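PDB 7EHP: chitin oligosaccahride binding protein NagB1 from Paenibacillus sp. FPU-7, which binds short chitin oligosaccharides such as N,N'-diacetylchitobiose, probably as the extracellular solute-binding component of an ABC-type sugar uptake system. Local coordinates for residues L18-D23 with K314-E319; G112-Y117 with L323-L328. All coordinates share one frame; numbering follows the deposited sequence.

Contact 1. Residues L18-D23 with K314-E319; sequences LKMLED and KRQLKE
A salt-bridge network of four charged residues joins helix 15-31 to helix 310-320, with Asp-23 and Arg-315 meeting across the gap. Arg-315 grips the carboxylate end-on: NH1 and NH2 both donate to Asp-23 OD2, each at 2.8 Å. OD2 lies in the guanidinium plane, yet the two flat groups are turned 53° against each other; NH1 reaches the anti lone pair of OD2, and NH2 comes from above the carboxylate plane. Both bonds are bent, as expected when one oxygen sits between two donors. The other carboxylate oxygen is held from within its own helix, one turn back, by Lys-19 NZ, which meets the syn lone pair of Asp-23 OD1 at 3.0 Å. On the facing helix, Arg-315 NE makes a weak bond of 3.1 Å to Glu-319 OE1. With acids at two of its edges, the guanidinium is restrained in rotation and its positive charge is probably well compensated.

In this solute-binding protein of the periplasmic-binding-protein clan the two short helical segments run nearly antiparallel, at 157°, and 11.3 Å separates their axes, a spacing bridged by long side chains. Arg-315 spans it fully stretched, CG anti to the backbone N (chi1 172°). Met-20 slides past it in the opposite direction, laying CG over the centre of one guanidinium face, 3.8 Å above the plane, and SD alongside the arginine methylenes. Its terminal CE then reaches Gln-316 OE1 at 3.8 Å, while the amide NE2 of Gln-316 probably donates to Thr-115 O. Met-307 of helix 294-307 also packs on Met-20.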
# COMPACT_ATOMS: atom_id res chain seq x y z
N LEU A 18 15.79 5.09 -2.92
CA LEU A 18 16.88 4.90 -1.97
C LEU A 18 17.92 6.02 -2.10
O LEU A 18 18.42 6.53 -1.09
CB LEU A 18 17.55 3.55 -2.15
CG LEU A 18 18.71 3.19 -1.21
CD1 LEU A 18 18.42 3.52 0.27
CD2 LEU A 18 19.09 1.72 -1.38
N LYS A 19 18.25 6.39 -3.33
CA LYS A 19 19.16 7.51 -3.55
C LYS A 19 18.66 8.77 -2.86
O LYS A 19 19.47 9.53 -2.30
CB LYS A 19 19.35 7.73 -5.05
CG LYS A 19 20.28 8.89 -5.39
CD LYS A 19 21.64 8.72 -4.74
CE LYS A 19 22.69 9.55 -5.49
NZ LYS A 19 22.50 11.00 -5.18
N MET A 20 17.34 8.99 -2.84
CA MET A 20 16.81 10.14 -2.10
C MET A 20 17.05 9.97 -0.60
O MET A 20 17.45 10.93 0.08
CB MET A 20 15.32 10.34 -2.39
CG MET A 20 14.76 11.70 -1.95
SD MET A 20 13.01 12.04 -2.36
CE MET A 20 12.20 11.49 -0.85
N LEU A 21 16.85 8.76 -0.08
CA LEU A 21 17.16 8.51 1.33
C LEU A 21 18.63 8.78 1.62
O LEU A 21 18.97 9.34 2.67
CB LEU A 21 16.80 7.07 1.70
CG LEU A 21 15.32 6.85 2.03
CD1 LEU A 21 14.95 5.37 2.02
CD2 LEU A 21 14.95 7.49 3.37
N GLU A 22 19.53 8.39 0.71
CA GLU A 22 20.95 8.64 0.91
C GLU A 22 21.27 10.13 0.87
O GLU A 22 22.16 10.60 1.60
CB GLU A 22 21.77 7.90 -0.15
CG GLU A 22 21.71 6.38 -0.01
CD GLU A 22 22.20 5.64 -1.23
OE1 GLU A 22 22.69 6.30 -2.18
OE2 GLU A 22 22.10 4.38 -1.25
N ASP A 23 20.59 10.89 0.00
CA ASP A 23 20.76 12.35 0.01
C ASP A 23 20.30 12.92 1.34
O ASP A 23 21.00 13.75 1.95
CB ASP A 23 19.99 13.00 -1.14
CG ASP A 23 20.60 12.70 -2.49
OD1 ASP A 23 21.66 12.05 -2.53
OD2 ASP A 23 20.02 13.12 -3.52
N LYS A 314 8.04 16.89 -3.88
CA LYS A 314 8.01 17.08 -5.33
C LYS A 314 8.98 16.15 -6.04
O LYS A 314 8.67 15.60 -7.10
CB LYS A 314 8.34 18.53 -5.70
CG LYS A 314 7.18 19.50 -5.59
CD LYS A 314 7.67 20.92 -5.89
CE LYS A 314 6.52 21.84 -6.27
NZ LYS A 314 6.92 23.26 -6.13
N ARG A 315 10.17 15.96 -5.46
CA ARG A 315 11.19 15.13 -6.08
C ARG A 315 10.68 13.70 -6.30
O ARG A 315 10.78 13.14 -7.40
CB ARG A 315 12.46 15.14 -5.23
CG ARG A 315 13.52 14.15 -5.69
CD ARG A 315 14.87 14.43 -5.04
NE ARG A 315 15.83 13.34 -5.30
CZ ARG A 315 17.03 13.25 -4.74
NH1 ARG A 315 17.43 14.19 -3.89
NH2 ARG A 315 17.83 12.22 -5.02
N GLN A 316 10.10 13.10 -5.26
CA GLN A 316 9.66 11.72 -5.38
C GLN A 316 8.45 11.62 -6.29
O GLN A 316 8.23 10.58 -6.92
CB GLN A 316 9.36 11.13 -4.00
CG GLN A 316 8.20 11.81 -3.30
CD GLN A 316 7.80 11.11 -2.03
OE1 GLN A 316 8.62 10.41 -1.42
NE2 GLN A 316 6.54 11.28 -1.61
N LEU A 317 7.67 12.70 -6.40
CA LEU A 317 6.57 12.71 -7.36
C LEU A 317 7.10 12.73 -8.79
O LEU A 317 6.68 11.93 -9.63
CB LEU A 317 5.66 13.92 -7.11
CG LEU A 317 4.59 14.12 -8.18
CD1 LEU A 317 3.64 12.92 -8.19
CD2 LEU A 317 3.81 15.42 -7.97
N LYS A 318 8.04 13.64 -9.06
CA LYS A 318 8.61 13.81 -10.39
C LYS A 318 9.44 12.61 -10.80
O LYS A 318 9.36 12.14 -11.94
CB LYS A 318 9.45 15.09 -10.41
CG LYS A 318 10.06 15.50 -11.75
CD LYS A 318 11.13 16.57 -11.53
CE LYS A 318 11.65 17.17 -12.82
NZ LYS A 318 12.70 18.21 -12.53
N GLU A 319 10.25 12.09 -9.87
CA GLU A 319 11.20 11.02 -10.18
C GLU A 319 10.53 9.65 -10.26
O GLU A 319 10.97 8.79 -11.03
CB GLU A 319 12.29 10.97 -9.12
CG GLU A 319 13.37 12.00 -9.29
CD GLU A 319 14.46 11.83 -8.27
OE1 GLU A 319 15.43 12.62 -8.32
OE2 GLU A 319 14.33 10.92 -7.41

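Contact 2. Residues G112-Y117 with L323-L328; sequences GLPTAY and LPAMKL
A single direct backbone bond and a bridging water link Tyr-117 to Leu-323, where the segment that follows helix 310-320 meets the long strand 109-125, part of the mixed sheet of this solute-binding fold. The strand pairing here is antiparallel and only weakly bonded. The direct bond runs from Tyr-117 N to Leu-323 O (2.9 Å, 157° at the hydrogen), with the donor 42° above the carbonyl plane. The same oxygen receives a CA-H...O contact from Ala-116 CA at 3.4 Å. The water donates to Tyr-117 O at 2.7 Å and accepts from Leu-323 N at 3.1 Å.

Among the packing contacts, the Ala-325 methyl lies against the backbone at Pro-114 O and Ala-116 N; its apolar contact is with the proline ring, at CB and CG. Tyr-282 of strand 277-288 touches both Pro-114 and Ala-325. Thr-115 and Ala-116, whose backbone the Ala-325 methyl touches, belong to the glycan pocket and touch a bound N-acetylglucosamine.

The side chains of Tyr-117 and Leu-323 lie on the same face of the sheet. The far end of the tyrosine is fixed by a hydrogen bond between its OH and Gln-349 OE1. At the near edge of the ring, close to its plane, CD2 meets Leu-323 CD1 at 4.0 Å.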
# COMPACT_ATOMS: atom_id res chain seq x y z
N GLY A 112 3.57 9.19 13.99
CA GLY A 112 4.30 8.94 12.76
C GLY A 112 3.85 9.95 11.73
O GLY A 112 2.89 10.70 11.94
N LEU A 113 4.58 9.97 10.61
CA LEU A 113 4.30 10.92 9.53
C LEU A 113 4.25 10.16 8.21
O LEU A 113 5.25 9.50 7.85
CB LEU A 113 5.35 12.04 9.49
CG LEU A 113 5.46 12.95 10.72
CD1 LEU A 113 6.64 13.93 10.61
CD2 LEU A 113 4.15 13.69 11.00
N PRO A 114 3.15 10.22 7.47
CA PRO A 114 3.11 9.56 6.16
C PRO A 114 3.98 10.31 5.17
O PRO A 114 3.98 11.54 5.13
CB PRO A 114 1.62 9.65 5.77
CG PRO A 114 1.17 10.90 6.44
CD PRO A 114 1.86 10.86 7.79
N THR A 115 4.74 9.55 4.38
CA THR A 115 5.54 10.18 3.34
C THR A 115 4.83 10.21 2.01
O THR A 115 5.33 10.86 1.09
CB THR A 115 6.87 9.45 3.13
OG1 THR A 115 6.62 8.06 2.86
CG2 THR A 115 7.82 9.61 4.35
N ALA A 116 3.72 9.48 1.88
CA ALA A 116 3.02 9.39 0.61
C ALA A 116 1.52 9.28 0.85
O ALA A 116 1.07 8.83 1.90
CB ALA A 116 3.47 8.17 -0.20
N TYR A 117 0.76 9.71 -0.16
CA TYR A 117 -0.62 9.30 -0.32
C TYR A 117 -0.67 8.19 -1.37
O TYR A 117 -0.01 8.28 -2.41
CB TYR A 117 -1.49 10.48 -0.77
CG TYR A 117 -2.87 10.08 -1.25
CD1 TYR A 117 -3.90 9.85 -0.35
CD2 TYR A 117 -3.14 9.93 -2.61
CE1 TYR A 117 -5.16 9.50 -0.78
CE2 TYR A 117 -4.39 9.59 -3.05
CZ TYR A 117 -5.40 9.37 -2.12
OH TYR A 117 -6.64 9.01 -2.55
N LEU A 323 2.69 9.87 -4.96
CA LEU A 323 1.76 10.97 -4.71
C LEU A 323 2.03 11.60 -3.34
O LEU A 323 2.26 10.90 -2.35
CB LEU A 323 0.32 10.46 -4.80
CG LEU A 323 0.04 9.75 -6.13
CD1 LEU A 323 -1.35 9.13 -6.14
CD2 LEU A 323 0.21 10.70 -7.32
N PRO A 324 1.97 12.93 -3.25
CA PRO A 324 2.40 13.60 -2.02
C PRO A 324 1.45 13.35 -0.87
O PRO A 324 0.23 13.28 -1.04
CB PRO A 324 2.39 15.08 -2.42
CG PRO A 324 1.36 15.16 -3.49
CD PRO A 324 1.59 13.90 -4.29
N ALA A 325 2.02 13.23 0.32
CA ALA A 325 1.22 13.21 1.53
C ALA A 325 0.99 14.61 2.10
O ALA A 325 0.09 14.76 2.94
CB ALA A 325 1.88 12.33 2.60
N MET A 326 1.74 15.63 1.66
CA MET A 326 1.58 16.99 2.17
C MET A 326 0.96 17.92 1.13
O MET A 326 0.82 17.58 -0.05
CB MET A 326 2.93 17.56 2.67
CG MET A 326 3.83 16.55 3.41
SD MET A 326 5.53 17.08 3.75
CE MET A 326 5.30 18.17 5.13
N LYS A 327 0.56 19.10 1.59
CA LYS A 327 0.02 20.12 0.70
C LYS A 327 1.15 20.77 -0.09
O LYS A 327 2.15 21.20 0.48
CB LYS A 327 -0.75 21.18 1.50
CG LYS A 327 -1.83 20.63 2.43
CD LYS A 327 -3.07 21.54 2.45
CE LYS A 327 -4.12 21.10 3.49
NZ LYS A 327 -3.73 21.42 4.90
N LEU A 328 0.99 20.83 -1.42
CA LEU A 328 2.01 21.33 -2.33
C LEU A 328 1.59 22.64 -2.99
O LEU A 328 0.39 22.92 -3.15
CB LEU A 328 2.33 20.31 -3.42
CG LEU A 328 3.46 19.32 -3.15
CD1 LEU A 328 3.22 18.55 -1.87
CD2 LEU A 328 3.58 18.36 -4.30
O HOH W 1 1.83 7.02 -3.95

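Overall arrangement
Helix 310-320 leads directly into strand 323-324, so contacts 1 and 2 share one continuous piece of chain, which packs on helix 15-31 in the first and on strand 109-125 in the second. Their centres are 13 Å apart. Gln-316 of contact 1 ties them together: its NE2 lies 3.0 Å from Thr-115 O of contact 2, a probable hydrogen bond, and Gln-313 donates to the same oxygen. Leu-317 CD1 also packs on Leu-323 CD2 at 4.2 Å. Contact 2 lies at the sugar, with the Thr-115 side chain about 3 Å from a bound N-acetylglucosamine; the Gln-316 side chain stands about 6 Å from a bound N-acetylglucosamine.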